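Local coordinates for protein methylmalonyl-CoA epimerase, mitochondrial (Homo sapiens, PDB 3RMU) that catalyses the interconversion of (R)- and (S)-methylmalonyl-CoA in mitochondrial propionyl-CoA metabolism, and binds a cobalt ion, at residues A[67-70]-A[71-75]. Numbering follows the deposited sequence.
Sequences AGFL and QKNKA
F69 and N73, one helical turn apart, meet twice: through the carbonyl of F69 and through its ring. N73 N donates to F69 O at 2.9 Å, with the donor in the carbonyl plane. N73 CB then passes F69 O at van der Waals range, 3.6 Å, and N73 CG stands over the ring's rim, 4.0 Å from F69 CZ. At the tip, N73 ND2 returns to F69 O at 2.9 Å along a fairly straight N-H...O line (163°), and the acceptor lies close to the plane of the amide. F69 O is therefore gripped by two N-H groups of a single residue. The same N73 ND2 stands 3.4 Å above the centre of the F69 phenyl ring, with all six carbons at similar distances; amide and ring planes are only 25° apart. Near-parallel planes indicate an amide lying over the ring face, rather than an N-H pointing squarely into it. On the other side of the contact, F69 has its CG trans to the backbone N (chi1 -174°), and although its CB leads away, the ring comes to lie beneath the N73 amide.

Earlier in the turn, Q71 N bonds to A67 O at 3.3 Å, and Q71 CG rests 3.5 Å from that same oxygen. L70 CD2 meets N73 O at 3.7 Å as the chain turns away.

N73 is the first residue to leave helical geometry, and F69 also packs edge-to-face with H79, whose neighbour H80 binds cobalt. N73 thus occupies the C-cap position of the short surface helix 67-72, its side-chain amide adding a second donor to F69 O, where the helix ends ahead of strand 77-85 in this vicinal oxygen chelate (VOC) fold.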
loop_
_atom_site.group_PDB
_atom_site.type_symbol
_atom_site.label_atom_id
_atom_site.label_comp_id
_atom_site.label_asym_id
_atom_site.label_seq_id
_atom_site.Cartn_x
_atom_site.Cartn_y
_atom_site.Cartn_z
ATOM N N ALA A 67 -1.031 3.945 17.293
ATOM C CA ALA A 67 -1.267 3.022 18.420
ATOM C C ALA A 67 -2.659 2.391 18.325
ATOM O O ALA A 67 -2.833 1.203 18.592
ATOM C CB ALA A 67 -1.072 3.726 19.750
ATOM N N GLY A 68 -3.642 3.182 17.908
ATOM C CA GLY A 68 -5.028 2.690 17.802
ATOM C C GLY A 68 -5.204 1.696 16.663
ATOM O O GLY A 68 -5.932 0.716 16.784
ATOM N N PHE A 69 -4.509 1.941 15.555
ATOM C CA PHE A 69 -4.507 0.996 14.442
ATOM C C PHE A 69 -3.958 -0.382 14.875
ATOM O O PHE A 69 -4.465 -1.415 14.455
ATOM C CB PHE A 69 -3.704 1.575 13.290
ATOM C CG PHE A 69 -3.753 0.758 12.042
ATOM C CD1 PHE A 69 -4.789 0.911 11.132
ATOM C CD2 PHE A 69 -2.771 -0.162 11.773
ATOM C CE1 PHE A 69 -4.826 0.168 9.964
ATOM C CE2 PHE A 69 -2.800 -0.913 10.595
ATOM C CZ PHE A 69 -3.833 -0.739 9.698
ATOM N N LEU A 70 -2.956 -0.384 15.751
ATOM C CA LEU A 70 -2.249 -1.613 16.106
ATOM C C LEU A 70 -2.996 -2.418 17.140
ATOM O O LEU A 70 -2.746 -3.605 17.290
ATOM C CB LEU A 70 -0.835 -1.311 16.597
ATOM C CG LEU A 70 0.177 -1.196 15.454
ATOM C CD1 LEU A 70 1.480 -0.542 15.925
ATOM C CD2 LEU A 70 0.452 -2.572 14.838
ATOM N N GLN A 71 -3.920 -1.768 17.839
ATOM C CA GLN A 71 -4.890 -2.462 18.668
ATOM C C GLN A 71 -5.950 -3.194 17.823
ATOM O O GLN A 71 -6.346 -4.313 18.167
ATOM C CB GLN A 71 -5.550 -1.482 19.645
ATOM C CG GLN A 71 -4.582 -0.933 20.697
ATOM C CD GLN A 71 -5.187 0.166 21.566
ATOM O OE1 GLN A 71 -6.405 0.237 21.751
ATOM N NE2 GLN A 71 -4.329 1.027 22.111
ATOM N N LYS A 72 -6.419 -2.572 16.741
ATOM C CA LYS A 72 -7.381 -3.224 15.823
ATOM C C LYS A 72 -6.743 -4.328 14.973
ATOM O O LYS A 72 -7.376 -5.342 14.703
ATOM C CB LYS A 72 -8.071 -2.207 14.885
ATOM C CG LYS A 72 -9.571 -2.022 15.156
ATOM C CD LYS A 72 -10.333 -1.584 13.906
ATOM C CE LYS A 72 -11.781 -1.218 14.240
ATOM N NZ LYS A 72 -12.483 -0.530 13.114
ATOM N N ASN A 73 -5.501 -4.103 14.545
ATOM C CA ASN A 73 -4.779 -5.010 13.650
ATOM C C ASN A 73 -3.505 -5.472 14.348
ATOM O O ASN A 73 -2.455 -4.836 14.235
ATOM C CB ASN A 73 -4.456 -4.293 12.329
ATOM C CG ASN A 73 -5.680 -3.623 11.724
ATOM O OD1 ASN A 73 -6.393 -4.218 10.906
ATOM N ND2 ASN A 73 -5.957 -2.393 12.162
ATOM N N LYS A 74 -3.619 -6.579 15.084
ATOM C CA LYS A 74 -2.589 -7.027 16.025
ATOM C C LYS A 74 -1.332 -7.513 15.298
ATOM O O LYS A 74 -0.211 -7.410 15.828
ATOM C CB LYS A 74 -3.124 -8.157 16.921
ATOM C CG LYS A 74 -4.516 -7.926 17.545
ATOM C CD LYS A 74 -4.455 -7.122 18.837
ATOM C CE LYS A 74 -4.480 -8.015 20.069
ATOM N NZ LYS A 74 -4.321 -7.218 21.315
ATOM N N ALA A 75 -1.510 -8.030 14.084
ATOM C CA ALA A 75 -0.367 -8.440 13.246
ATOM C C ALA A 75 0.214 -7.272 12.466
ATOM O O ALA A 75 1.227 -7.428 11.791
ATOM C CB ALA A 75 -0.769 -9.605 12.294
#